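Long-range contacts in putative alpha-L-fucosidase (Bacteroides thetaiotaomicron VPI-5482, PDB 3GZA), which probably hydrolyses alpha-L-fucosidic bonds as a member of glycoside hydrolase family 29: residues Gly23-Tyr28 with Phe75-Ala80; Gly87-Asp92 with Val166-Thr171; Tyr173-Met178 with Lys201-Cys206. One frame throughout, in Å; residues are numbered along the deposited sequence.

In the fold
All three contacts belong to the TIM-barrel part of the chain. Interaction 1 is the most central: it pairs two neighbouring parallel strands, and backbone bonds with close apolar packing do most of the work. Interactions 2 and 3 lie further out. In interaction 2 a loop following strand 75-79 is held to the last turns of helix 148-171 by one buried carboxylate. Interaction 3 takes up the chain just beyond that helix and uses a side-chain amide, with exposed residues at its margin. Helix 148-171 links these two, since its end is also bonded to the Q203 amide. Y177 stacks on F75, which ties interaction 3 to interaction 1.

Interaction 1. Residues Gly23-Tyr28 with Phe75-Ala80; sequences GAVFHY and FAVLTA. With EDO (1,2-ethanediol), chain D.
G23 to F26 and F75 to T79 run side by side as parallel strands of the TIM barrel, their axes 4.6 Å apart and 14° from parallel. Four backbone hydrogen bonds join them. A24 N donates to F75 O, V77 N to A24 O, F26 N to V77 O and T79 N to F26 O. The F26 N to V77 O bond is 2.8 Å long and meets the carbonyl almost head-on. Beyond F26, Y28 N donates to T79 OG1 at 3.1 Å.

CH-pi contacts come at both ends. With CG between the backbone N and the carbonyl carbon (chi1 64°), the F75 ring reaches the neighbouring strand and lies flat over G23 CA, which is 3.5 Å from the ring centroid. A side chain at G23 would run into this ring. At the other end the T79 methyl CG2 sits over one face of the H27 imidazole, offset toward the rim and 3.5 Å from H27 CD2.

Apolar packing fills both faces of the strand pair. V25 CG2 leans on V77 CB, on the same face as the F75 ring. On the other face F26 CE1 touches A76 CB at 3.9 Å, and the F26 ring has V77 O at its edge, in plane. L78 CD1 meets F26 CB. Helix 110-121 covers A76 and L78 on this side.

H27 NE2 shares a 2.7 Å hydrogen bond with O1 of a 1,2-ethanediol, probably from the crystallisation liquor; either partner could be the donor. Aromatic rings including W283, F284 and Y128 surround this histidine. The chemistry thus changes along the pair, from apolar sheet to a polar, ring-lined end at the C-terminal side of the strands, where TIM-barrel enzymes carry their active sites.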
ATOM      1  N   GLY A  23     -11.515  29.172 -11.262  1.00 25.18           N
ATOM      2  CA  GLY A  23     -11.589  28.083 -10.296  1.00 24.48           C
ATOM      3  C   GLY A  23     -10.286  27.937  -9.545  1.00 25.04           C
ATOM      4  O   GLY A  23      -9.324  28.635  -9.842  1.00 25.46           O
ATOM      5  N   ALA A  24     -10.262  27.009  -8.589  1.00 25.66           N
ATOM      6  CA  ALA A  24      -9.071  26.742  -7.810  1.00 24.74           C
ATOM      7  C   ALA A  24      -8.762  25.255  -7.769  1.00 24.90           C
ATOM      8  O   ALA A  24      -9.670  24.411  -7.760  1.00 26.25           O
ATOM      9  CB  ALA A  24      -9.245  27.247  -6.366  1.00 26.48           C
ATOM     10  N   VAL A  25      -7.480  24.932  -7.727  1.00 25.15           N
ATOM     11  CA  VAL A  25      -7.018  23.552  -7.492  1.00 25.54           C
ATOM     12  C   VAL A  25      -6.170  23.609  -6.169  1.00 26.33           C
ATOM     13  O   VAL A  25      -5.329  24.493  -5.948  1.00 25.58           O
ATOM     14  CB  VAL A  25      -6.239  22.919  -8.664  1.00 26.26           C
ATOM     15  CG1 VAL A  25      -4.949  23.701  -8.960  1.00 25.17           C
ATOM     16  CG2 VAL A  25      -5.981  21.416  -8.374  1.00 26.63           C
ATOM     17  N   PHE A  26      -6.434  22.665  -5.271  1.00 26.42           N
ATOM     18  CA  PHE A  26      -5.772  22.528  -4.004  1.00 24.47           C
ATOM     19  C   PHE A  26      -4.916  21.273  -4.044  1.00 25.30           C
ATOM     20  O   PHE A  26      -5.480  20.184  -4.201  1.00 25.29           O
ATOM     21  CB  PHE A  26      -6.792  22.389  -2.848  1.00 24.95           C
ATOM     22  CG  PHE A  26      -7.673  23.596  -2.642  1.00 23.98           C
ATOM     23  CD1 PHE A  26      -8.808  23.780  -3.439  1.00 24.56           C
ATOM     24  CD2 PHE A  26      -7.328  24.566  -1.736  1.00 25.06           C
ATOM     25  CE1 PHE A  26      -9.597  24.934  -3.242  1.00 25.18           C
ATOM     26  CE2 PHE A  26      -8.126  25.648  -1.537  1.00 25.37           C
ATOM     27  CZ  PHE A  26      -9.266  25.836  -2.311  1.00 25.77           C
ATOM     28  N   HIS A  27      -3.596  21.439  -4.003  1.00 24.99           N
ATOM     29  CA  HIS A  27      -2.652  20.336  -3.944  1.00 25.98           C
ATOM     30  C   HIS A  27      -2.318  20.015  -2.487  1.00 26.30           C
ATOM     31  O   HIS A  27      -1.989  20.913  -1.710  1.00 25.72           O
ATOM     32  CB  HIS A  27      -1.366  20.658  -4.706  1.00 25.26           C
ATOM     33  CG  HIS A  27      -1.511  20.635  -6.196  1.00 27.78           C
ATOM     34  ND1 HIS A  27      -2.142  21.633  -6.920  1.00 26.05           N
ATOM     35  CD2 HIS A  27      -1.097  19.725  -7.094  1.00 26.90           C
ATOM     36  CE1 HIS A  27      -2.101  21.319  -8.207  1.00 28.65           C
ATOM     37  NE2 HIS A  27      -1.466  20.167  -8.339  1.00 27.36           N
ATOM     38  N   TYR A  28      -2.412  18.736  -2.106  1.00 25.71           N
ATOM     39  CA  TYR A  28      -2.134  18.305  -0.758  1.00 25.20           C
ATOM     40  C   TYR A  28      -1.695  16.845  -0.837  1.00 26.67           C
ATOM     41  O   TYR A  28      -2.356  16.049  -1.512  1.00 26.17           O
ATOM     42  CB  TYR A  28      -3.402  18.487   0.069  1.00 25.51           C
ATOM     43  CG  TYR A  28      -3.257  18.797   1.542  1.00 27.20           C
ATOM     44  CD1 TYR A  28      -2.427  19.816   1.934  1.00 26.19           C
ATOM     45  CD2 TYR A  28      -4.014  18.135   2.479  1.00 26.16           C
ATOM     46  CE1 TYR A  28      -2.346  20.181   3.258  1.00 25.54           C
ATOM     47  CE2 TYR A  28      -3.931  18.473   3.806  1.00 25.80           C
ATOM     48  CZ  TYR A  28      -3.138  19.517   4.167  1.00 27.33           C
ATOM     49  OH  TYR A  28      -3.068  19.931   5.472  1.00 26.82           O
ATOM     50  N   PHE A  75     -15.513  27.037  -9.086  1.00 25.09           N
ATOM     51  CA  PHE A  75     -15.296  25.603  -8.920  1.00 25.45           C
ATOM     52  C   PHE A  75     -14.020  25.421  -8.148  1.00 25.67           C
ATOM     53  O   PHE A  75     -13.166  26.333  -8.104  1.00 25.78           O
ATOM     54  CB  PHE A  75     -15.266  24.837 -10.243  1.00 25.44           C
ATOM     55  CG  PHE A  75     -14.149  25.221 -11.140  1.00 24.14           C
ATOM     56  CD1 PHE A  75     -14.362  26.173 -12.129  1.00 26.11           C
ATOM     57  CD2 PHE A  75     -12.956  24.545 -11.140  1.00 26.54           C
ATOM     58  CE1 PHE A  75     -13.364  26.516 -13.000  1.00 26.61           C
ATOM     59  CE2 PHE A  75     -11.954  24.872 -12.007  1.00 28.32           C
ATOM     60  CZ  PHE A  75     -12.176  25.850 -12.985  1.00 25.82           C
ATOM     61  N   ALA A  76     -13.877  24.267  -7.502  1.00 25.54           N
ATOM     62  CA  ALA A  76     -12.674  23.993  -6.670  1.00 25.06           C
ATOM     63  C   ALA A  76     -12.400  22.489  -6.806  1.00 26.16           C
ATOM     64  O   ALA A  76     -13.314  21.685  -6.766  1.00 26.51           O
ATOM     65  CB  ALA A  76     -12.885  24.399  -5.185  1.00 25.65           C
ATOM     66  N   VAL A  77     -11.132  22.174  -6.974  1.00 24.40           N
ATOM     67  CA  VAL A  77     -10.647  20.814  -7.223  1.00 25.38           C
ATOM     68  C   VAL A  77      -9.612  20.441  -6.185  1.00 26.21           C
ATOM     69  O   VAL A  77      -8.754  21.243  -5.840  1.00 25.62           O
ATOM     70  CB  VAL A  77     -10.029  20.765  -8.648  1.00 25.02           C
ATOM     71  CG1 VAL A  77      -9.509  19.364  -9.028  1.00 26.96           C
ATOM     72  CG2 VAL A  77     -11.027  21.279  -9.715  1.00 28.62           C
ATOM     73  N   LEU A  78      -9.658  19.194  -5.708  1.00 25.94           N
ATOM     74  CA  LEU A  78      -8.694  18.664  -4.764  1.00 25.83           C
ATOM     75  C   LEU A  78      -7.953  17.470  -5.310  1.00 27.07           C
ATOM     76  O   LEU A  78      -8.545  16.633  -5.963  1.00 25.30           O
ATOM     77  CB  LEU A  78      -9.441  18.185  -3.494  1.00 26.93           C
ATOM     78  CG  LEU A  78      -8.604  17.479  -2.429  1.00 26.19           C
ATOM     79  CD1 LEU A  78      -7.461  18.368  -1.862  1.00 27.30           C
ATOM     80  CD2 LEU A  78      -9.471  16.905  -1.248  1.00 26.26           C
ATOM     81  N   THR A  79      -6.639  17.433  -5.090  1.00 25.67           N
ATOM     82  CA  THR A  79      -5.827  16.289  -5.446  1.00 25.90           C
ATOM     83  C   THR A  79      -6.141  15.118  -4.517  1.00 27.03           C
ATOM     84  O   THR A  79      -5.653  15.058  -3.374  1.00 27.64           O
ATOM     85  CB  THR A  79      -4.329  16.598  -5.374  1.00 26.59           C
ATOM     86  OG1 THR A  79      -4.011  17.002  -4.044  1.00 26.41           O
ATOM     87  CG2 THR A  79      -3.917  17.710  -6.339  1.00 26.80           C
ATOM     88  N   ALA A  80      -6.958  14.184  -4.974  1.00 25.81           N
ATOM     89  CA  ALA A  80      -7.223  12.973  -4.233  1.00 26.20           C
ATOM     90  C   ALA A  80      -5.985  12.111  -4.108  1.00 26.29           C
ATOM     91  O   ALA A  80      -5.777  11.468  -3.078  1.00 26.01           O
ATOM     92  CB  ALA A  80      -8.352  12.186  -4.884  1.00 26.15           C
TER
HETATM   93  C1  EDO D 463      -0.084  20.908 -11.169  1.00 25.66           C
HETATM   94  O1  EDO D 463      -0.543  19.591 -10.843  1.00 18.41           O
HETATM   95  C2  EDO D 463      -1.102  21.448 -12.120  1.00 25.04           C
HETATM   96  O2  EDO D 463      -0.933  20.785 -13.356  1.00 26.73           O

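Interaction 2. Residues Gly87-Asp92 with Val166-Thr171; sequences GLWQSD and VTELCT
E168 leaves the helix with CG beside its backbone N (chi1 -70°) and then runs extended, which carries its carboxylate to W89, S91 and D92. W89 has CG between its backbone N and carbonyl carbon (chi1 77°), which turns NE1 to the acid.

E168 OE1 takes two bonds. W89 NE1 donates at 2.9 Å; the oxygen lies close to the indole plane, but NE1 comes to it from above the carboxylate plane. S91 OG donates at 2.7 Å to the syn lone pair. E168 OE2 accepts from D92 N at 2.9 Å, also on the syn side. The indole and carboxylate planes stand almost perpendicular, 88° apart.

In the TIM barrel this joins the long loop after strand 75-79 to the C-terminal part of helix 148-171. Helix 110-121 and strand 124-129 come between them in the chain, and both also pack on L169. L169 packs beside the acid: its CD2 methyl sits over the five-membered ring of W89, 3.9 Å from the centroid, while CD1 reaches CH2 and CZ2 of the same indole. S91 CB lies over the opposite face, offset toward the rim.

A leucine in place of E168 would probably leave W89 NE1, S91 OG and D92 N without this acceptor, and the indole less firmly fixed in its rotation. D92 OD2 comes within 4.0 Å of E168 OE2. R172 forms a salt bridge with D92 and a long, weak ion pair with E168, and so probably offsets the repulsion between the two acids.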
ATOM      1  N   GLY A  87      -3.799   8.386  -0.895  1.00 23.96           N
ATOM      2  CA  GLY A  87      -5.086   8.905  -1.222  1.00 23.83           C
ATOM      3  C   GLY A  87      -5.835   9.578  -0.076  1.00 25.08           C
ATOM      4  O   GLY A  87      -5.925   9.044   1.011  1.00 26.23           O
ATOM      5  N   LEU A  88      -6.398  10.750  -0.341  1.00 25.22           N
ATOM      6  CA  LEU A  88      -7.087  11.570   0.661  1.00 25.27           C
ATOM      7  C   LEU A  88      -8.566  11.227   0.851  1.00 25.53           C
ATOM      8  O   LEU A  88      -9.395  12.102   1.120  1.00 25.45           O
ATOM      9  CB  LEU A  88      -6.930  13.057   0.329  1.00 25.44           C
ATOM     10  CG  LEU A  88      -5.484  13.554   0.196  1.00 26.34           C
ATOM     11  CD1 LEU A  88      -5.537  15.094   0.004  1.00 27.49           C
ATOM     12  CD2 LEU A  88      -4.664  13.175   1.420  1.00 26.53           C
ATOM     13  N   TRP A  89      -8.913   9.944   0.794  1.00 25.08           N
ATOM     14  CA  TRP A  89     -10.277   9.498   1.000  1.00 24.76           C
ATOM     15  C   TRP A  89     -10.252   8.116   1.654  1.00 24.41           C
ATOM     16  O   TRP A  89      -9.189   7.505   1.788  1.00 25.00           O
ATOM     17  CB  TRP A  89     -11.115   9.529  -0.299  1.00 26.38           C
ATOM     18  CG  TRP A  89     -10.899   8.429  -1.308  1.00 24.07           C
ATOM     19  CD1 TRP A  89     -11.726   7.374  -1.544  1.00 24.45           C
ATOM     20  CD2 TRP A  89      -9.801   8.280  -2.235  1.00 23.52           C
ATOM     21  NE1 TRP A  89     -11.236   6.617  -2.569  1.00 24.78           N
ATOM     22  CE2 TRP A  89     -10.066   7.149  -3.008  1.00 25.41           C
ATOM     23  CE3 TRP A  89      -8.673   9.036  -2.534  1.00 24.23           C
ATOM     24  CZ2 TRP A  89      -9.175   6.696  -3.990  1.00 25.20           C
ATOM     25  CZ3 TRP A  89      -7.799   8.607  -3.558  1.00 24.40           C
ATOM     26  CH2 TRP A  89      -8.069   7.444  -4.257  1.00 25.87           C
ATOM     27  N   GLN A  90     -11.452   7.641   1.995  1.00 25.19           N
ATOM     28  CA  GLN A  90     -11.660   6.287   2.544  1.00 24.15           C
ATOM     29  C   GLN A  90     -11.792   5.313   1.365  1.00 24.06           C
ATOM     30  O   GLN A  90     -12.889   4.995   0.930  1.00 26.52           O
ATOM     31  CB  GLN A  90     -12.914   6.243   3.378  1.00 24.80           C
ATOM     32  CG  GLN A  90     -12.735   6.961   4.702  1.00 22.92           C
ATOM     33  CD  GLN A  90     -11.917   6.168   5.734  1.00 24.42           C
ATOM     34  OE1 GLN A  90     -12.231   5.015   6.042  1.00 25.37           O
ATOM     35  NE2 GLN A  90     -10.875   6.801   6.262  1.00 23.49           N
ATOM     36  N   SER A  91     -10.661   4.787   0.905  1.00 24.43           N
ATOM     37  CA  SER A  91     -10.705   3.880  -0.243  1.00 23.80           C
ATOM     38  C   SER A  91     -10.703   2.430   0.215  1.00 24.63           C
ATOM     39  O   SER A  91     -10.143   2.113   1.259  1.00 24.30           O
ATOM     40  CB  SER A  91      -9.455   4.054  -1.124  1.00 24.63           C
ATOM     41  OG  SER A  91      -9.483   3.210  -2.264  1.00 23.93           O
ATOM     42  N   ASP A  92     -11.402   1.600  -0.549  1.00 23.14           N
ATOM     43  CA  ASP A  92     -11.427   0.151  -0.331  1.00 23.65           C
ATOM     44  C   ASP A  92     -10.544  -0.617  -1.322  1.00 24.52           C
ATOM     45  O   ASP A  92     -10.584  -1.856  -1.371  1.00 23.58           O
ATOM     46  CB  ASP A  92     -12.857  -0.319  -0.435  1.00 24.77           C
ATOM     47  CG  ASP A  92     -13.753   0.396   0.558  1.00 26.69           C
ATOM     48  OD1 ASP A  92     -13.404   0.391   1.766  1.00 24.72           O
ATOM     49  OD2 ASP A  92     -14.824   0.928   0.144  1.00 27.56           O
ATOM     50  N   VAL A 166     -10.983   5.502  -9.555  1.00 25.44           N
ATOM     51  CA  VAL A 166     -11.828   6.443 -10.296  1.00 24.65           C
ATOM     52  C   VAL A 166     -13.276   6.126 -10.036  1.00 25.40           C
ATOM     53  O   VAL A 166     -14.084   7.014  -9.856  1.00 25.19           O
ATOM     54  CB  VAL A 166     -11.457   6.453 -11.776  1.00 25.18           C
ATOM     55  CG1 VAL A 166     -12.441   7.277 -12.646  1.00 26.22           C
ATOM     56  CG2 VAL A 166     -10.030   6.992 -11.991  1.00 24.57           C
ATOM     57  N   THR A 167     -13.612   4.857  -9.986  1.00 23.78           N
ATOM     58  CA  THR A 167     -15.014   4.472  -9.752  1.00 24.92           C
ATOM     59  C   THR A 167     -15.456   4.954  -8.366  1.00 25.47           C
ATOM     60  O   THR A 167     -16.574   5.495  -8.213  1.00 24.04           O
ATOM     61  CB  THR A 167     -15.211   2.952  -9.894  1.00 26.31           C
ATOM     62  OG1 THR A 167     -14.838   2.551 -11.217  1.00 24.87           O
ATOM     63  CG2 THR A 167     -16.699   2.544  -9.692  1.00 25.74           C
ATOM     64  N   GLU A 168     -14.623   4.755  -7.362  1.00 25.83           N
ATOM     65  CA  GLU A 168     -14.991   5.224  -6.002  1.00 24.48           C
ATOM     66  C   GLU A 168     -15.257   6.714  -6.028  1.00 24.85           C
ATOM     67  O   GLU A 168     -16.252   7.207  -5.446  1.00 25.43           O
ATOM     68  CB  GLU A 168     -13.878   4.912  -4.986  1.00 24.39           C
ATOM     69  CG  GLU A 168     -13.716   3.452  -4.673  1.00 24.62           C
ATOM     70  CD  GLU A 168     -12.634   3.151  -3.662  1.00 24.91           C
ATOM     71  OE1 GLU A 168     -11.698   3.952  -3.524  1.00 24.92           O
ATOM     72  OE2 GLU A 168     -12.728   2.054  -3.031  1.00 25.74           O
ATOM     73  N   LEU A 169     -14.319   7.455  -6.604  1.00 23.79           N
ATOM     74  CA  LEU A 169     -14.403   8.919  -6.633  1.00 25.27           C
ATOM     75  C   LEU A 169     -15.572   9.444  -7.426  1.00 25.85           C
ATOM     76  O   LEU A 169     -16.131  10.502  -7.092  1.00 24.85           O
ATOM     77  CB  LEU A 169     -13.071   9.510  -7.058  1.00 25.74           C
ATOM     78  CG  LEU A 169     -11.922   9.264  -6.062  1.00 25.32           C
ATOM     79  CD1 LEU A 169     -10.513   9.418  -6.683  1.00 25.81           C
ATOM     80  CD2 LEU A 169     -12.055  10.101  -4.730  1.00 26.05           C
ATOM     81  N   CYS A 170     -15.999   8.675  -8.429  1.00 24.95           N
ATOM     82  CA  CYS A 170     -17.148   9.065  -9.298  1.00 25.01           C
ATOM     83  C   CYS A 170     -18.493   8.585  -8.807  1.00 24.80           C
ATOM     84  O   CYS A 170     -19.512   8.932  -9.407  1.00 25.76           O
ATOM     85  CB  CYS A 170     -16.944   8.566 -10.731  1.00 25.15           C
ATOM     86  SG  CYS A 170     -15.635   9.423 -11.655  1.00 27.85           S
ATOM     87  N   THR A 171     -18.519   7.754  -7.760  1.00 24.70           N
ATOM     88  CA  THR A 171     -19.790   7.208  -7.267  1.00 24.12           C
ATOM     89  C   THR A 171     -20.146   7.575  -5.838  1.00 24.30           C
ATOM     90  O   THR A 171     -21.317   7.467  -5.482  1.00 25.13           O
ATOM     91  CB  THR A 171     -19.848   5.666  -7.393  1.00 24.76           C
ATOM     92  OG1 THR A 171     -18.740   5.090  -6.645  1.00 25.52           O
ATOM     93  CG2 THR A 171     -19.756   5.271  -8.901  1.00 24.27           C
TER

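Interaction 3. Residues Tyr173-Met178 with Lys201-Cys206; sequences YGDLYM and KYQPNC
D175 faces Q203 and M178, a selenomethionine, faces C206 across this contact, with the last two CA atoms 5.0 Å apart. Both segments lead into neighbouring parallel strands of the TIM barrel, 178-181 and 207-209. Q203 leaves the helical backbone at the end of helix 196-202 and starts a type I beta turn to C206, closed by C206 N donating to Q203 O.

The Q203 amide does the main polar work. Its chain is bent at chi2 (-71°), which brings the amide back to the backbone of 174-176. OE1 accepts from L176 N at 2.8 Å. NE2 donates to G174 O at 3.0 Å, coming from above that carbonyl plane. NE2 also donates to C170 O, so the amide ties the loop to the end of helix 148-171. The amide is gripped at both ends, which fixes its rotation.

A water links D175 OD1 to Y202 O at the exposed margin. The L176 side chain crosses that of Q203 at a slant, its CB 3.6 Å from Q203 OE1. C206 packs on the next part of the loop: CB touches L176 O at 3.4 Å, and C206 SG lies 3.3 Å from M178 C.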
ATOM      1  N   TYR A 173     -19.228  10.603  -4.080  1.00 26.11           N
ATOM      2  CA  TYR A 173     -19.023  12.001  -3.713  1.00 25.36           C
ATOM      3  C   TYR A 173     -19.906  12.998  -4.464  1.00 25.12           C
ATOM      4  O   TYR A 173     -19.579  14.181  -4.514  1.00 25.94           O
ATOM      5  CB  TYR A 173     -17.538  12.355  -3.850  1.00 26.18           C
ATOM      6  CG  TYR A 173     -16.682  11.504  -2.934  1.00 25.54           C
ATOM      7  CD1 TYR A 173     -16.465  11.820  -1.605  1.00 26.25           C
ATOM      8  CD2 TYR A 173     -16.101  10.325  -3.413  1.00 28.53           C
ATOM      9  CE1 TYR A 173     -15.714  10.985  -0.775  1.00 24.67           C
ATOM     10  CE2 TYR A 173     -15.365   9.499  -2.608  1.00 27.21           C
ATOM     11  CZ  TYR A 173     -15.159   9.832  -1.269  1.00 25.98           C
ATOM     12  OH  TYR A 173     -14.491   8.991  -0.421  1.00 26.11           O
ATOM     13  N   GLY A 174     -21.031  12.521  -4.958  1.00 25.31           N
ATOM     14  CA  GLY A 174     -21.962  13.392  -5.683  1.00 24.79           C
ATOM     15  C   GLY A 174     -21.480  13.746  -7.081  1.00 25.17           C
ATOM     16  O   GLY A 174     -20.495  13.221  -7.574  1.00 25.65           O
ATOM     17  N   ASP A 175     -22.213  14.665  -7.718  1.00 25.80           N
ATOM     18  CA  ASP A 175     -21.915  15.091  -9.096  1.00 26.42           C
ATOM     19  C   ASP A 175     -20.744  16.040  -9.118  1.00 26.41           C
ATOM     20  O   ASP A 175     -20.653  16.970  -8.309  1.00 26.18           O
ATOM     21  CB  ASP A 175     -23.144  15.701  -9.747  1.00 27.46           C
ATOM     22  CG  ASP A 175     -24.274  14.688  -9.947  1.00 31.72           C
ATOM     23  OD1 ASP A 175     -24.036  13.459  -9.840  1.00 34.19           O
ATOM     24  OD2 ASP A 175     -25.422  15.103 -10.239  1.00 38.59           O
ATOM     25  N   LEU A 176     -19.800  15.775 -10.022  1.00 25.33           N
ATOM     26  CA  LEU A 176     -18.541  16.487 -10.073  1.00 26.25           C
ATOM     27  C   LEU A 176     -18.423  17.415 -11.302  1.00 25.27           C
ATOM     28  O   LEU A 176     -19.010  17.182 -12.359  1.00 26.01           O
ATOM     29  CB  LEU A 176     -17.392  15.486 -10.153  1.00 25.38           C
ATOM     30  CG  LEU A 176     -17.329  14.473  -9.005  1.00 27.99           C
ATOM     31  CD1 LEU A 176     -16.266  13.408  -9.254  1.00 28.94           C
ATOM     32  CD2 LEU A 176     -17.145  15.197  -7.683  1.00 26.63           C
ATOM     33  N   TYR A 177     -17.639  18.455 -11.092  1.00 25.15           N
ATOM     34  CA  TYR A 177     -17.401  19.470 -12.103  1.00 24.36           C
ATOM     35  C   TYR A 177     -16.438  18.960 -13.143  1.00 25.56           C
ATOM     36  O   TYR A 177     -16.665  19.151 -14.327  1.00 23.86           O
ATOM     37  CB  TYR A 177     -16.857  20.729 -11.407  1.00 24.99           C
ATOM     38  CG  TYR A 177     -16.659  21.893 -12.346  1.00 25.31           C
ATOM     39  CD1 TYR A 177     -17.709  22.712 -12.705  1.00 25.17           C
ATOM     40  CD2 TYR A 177     -15.376  22.235 -12.814  1.00 25.70           C
ATOM     41  CE1 TYR A 177     -17.523  23.805 -13.566  1.00 25.90           C
ATOM     42  CE2 TYR A 177     -15.214  23.302 -13.702  1.00 23.92           C
ATOM     43  CZ  TYR A 177     -16.272  24.112 -14.030  1.00 24.56           C
ATOM     44  OH  TYR A 177     -16.073  25.198 -14.864  1.00 26.50           O
HETATM   45  N   MSE A 178     -15.333  18.394 -12.671  1.00 25.36           N
HETATM   46  CA  MSE A 178     -14.364  17.793 -13.560  1.00 25.12           C
HETATM   47  C   MSE A 178     -13.655  16.682 -12.817  1.00 26.21           C
HETATM   48  O   MSE A 178     -13.686  16.631 -11.561  1.00 25.83           O
HETATM   49  CB  MSE A 178     -13.259  18.804 -13.958  1.00 25.78           C
HETATM   50  CG  MSE A 178     -12.338  19.246 -12.888  1.00 24.26           C
HETATM   51 SE   MSE A 178     -10.803  20.193 -13.492  0.75 25.25          SE
HETATM   52  CE  MSE A 178     -11.643  21.845 -14.046  1.00 26.70           C
ATOM     53  N   LYS A 201     -20.350   6.871 -17.534  1.00 26.22           N
ATOM     54  CA  LYS A 201     -21.459   6.193 -16.896  1.00 25.45           C
ATOM     55  C   LYS A 201     -21.917   6.882 -15.623  1.00 24.93           C
ATOM     56  O   LYS A 201     -23.126   7.111 -15.426  1.00 25.33           O
ATOM     57  CB  LYS A 201     -21.060   4.766 -16.565  1.00 25.99           C
ATOM     58  CG  LYS A 201     -22.139   3.962 -15.871  1.00 28.13           C
ATOM     59  CD  LYS A 201     -21.750   2.532 -15.687  1.00 31.58           C
ATOM     60  CE  LYS A 201     -22.892   1.724 -15.051  1.00 37.34           C
ATOM     61  NZ  LYS A 201     -22.491   0.299 -14.876  1.00 42.08           N
ATOM     62  N   TYR A 202     -20.976   7.156 -14.745  1.00 25.50           N
ATOM     63  CA  TYR A 202     -21.327   7.668 -13.419  1.00 25.83           C
ATOM     64  C   TYR A 202     -21.368   9.169 -13.297  1.00 26.25           C
ATOM     65  O   TYR A 202     -22.003   9.680 -12.400  1.00 26.93           O
ATOM     66  CB  TYR A 202     -20.388   7.080 -12.385  1.00 25.73           C
ATOM     67  CG  TYR A 202     -20.505   5.586 -12.310  1.00 26.29           C
ATOM     68  CD1 TYR A 202     -21.678   4.981 -11.856  1.00 28.08           C
ATOM     69  CD2 TYR A 202     -19.465   4.770 -12.706  1.00 27.71           C
ATOM     70  CE1 TYR A 202     -21.796   3.576 -11.808  1.00 27.94           C
ATOM     71  CE2 TYR A 202     -19.589   3.387 -12.659  1.00 27.80           C
ATOM     72  CZ  TYR A 202     -20.745   2.814 -12.210  1.00 26.81           C
ATOM     73  OH  TYR A 202     -20.810   1.459 -12.149  1.00 30.71           O
ATOM     74  N   GLN A 203     -20.696   9.856 -14.219  1.00 26.25           N
ATOM     75  CA  GLN A 203     -20.559  11.295 -14.190  1.00 25.75           C
ATOM     76  C   GLN A 203     -20.771  11.888 -15.589  1.00 25.27           C
ATOM     77  O   GLN A 203     -19.877  12.593 -16.099  1.00 25.13           O
ATOM     78  CB  GLN A 203     -19.173  11.638 -13.660  1.00 25.62           C
ATOM     79  CG  GLN A 203     -18.933  11.327 -12.188  1.00 25.06           C
ATOM     80  CD  GLN A 203     -19.656  12.225 -11.246  1.00 26.35           C
ATOM     81  OE1 GLN A 203     -19.939  13.383 -11.560  1.00 26.45           O
ATOM     82  NE2 GLN A 203     -19.930  11.722 -10.054  1.00 24.73           N
ATOM     83  N   PRO A 204     -21.938  11.655 -16.187  1.00 26.74           N
ATOM     84  CA  PRO A 204     -22.193  12.101 -17.547  1.00 27.63           C
ATOM     85  C   PRO A 204     -22.069  13.613 -17.796  1.00 28.49           C
ATOM     86  O   PRO A 204     -21.883  14.000 -18.943  1.00 30.38           O
ATOM     87  CB  PRO A 204     -23.618  11.587 -17.839  1.00 27.44           C
ATOM     88  CG  PRO A 204     -24.204  11.476 -16.513  1.00 28.36           C
ATOM     89  CD  PRO A 204     -23.116  10.957 -15.658  1.00 27.04           C
ATOM     90  N   ASN A 205     -22.174  14.457 -16.782  1.00 27.73           N
ATOM     91  CA  ASN A 205     -22.027  15.911 -16.989  1.00 27.90           C
ATOM     92  C   ASN A 205     -20.728  16.472 -16.473  1.00 27.30           C
ATOM     93  O   ASN A 205     -20.542  17.658 -16.448  1.00 28.29           O
ATOM     94  CB  ASN A 205     -23.172  16.634 -16.331  1.00 29.11           C
ATOM     95  CG  ASN A 205     -24.469  16.310 -16.989  1.00 32.69           C
ATOM     96  OD1 ASN A 205     -24.641  16.535 -18.196  1.00 38.22           O
ATOM     97  ND2 ASN A 205     -25.378  15.750 -16.227  1.00 33.95           N
ATOM     98  N   CYS A 206     -19.819  15.585 -16.092  1.00 26.36           N
ATOM     99  CA  CYS A 206     -18.513  15.951 -15.586  1.00 25.80           C
ATOM    100  C   CYS A 206     -17.499  16.164 -16.692  1.00 26.10           C
ATOM    101  O   CYS A 206     -17.427  15.389 -17.626  1.00 25.89           O
ATOM    102  CB  CYS A 206     -18.030  14.865 -14.602  1.00 26.43           C
ATOM    103  SG  CYS A 206     -16.413  15.105 -13.848  1.00 26.62           S
TER
HETATM  104  O   HOH W   1     -23.399  12.038 -11.966  1.00 24.23           O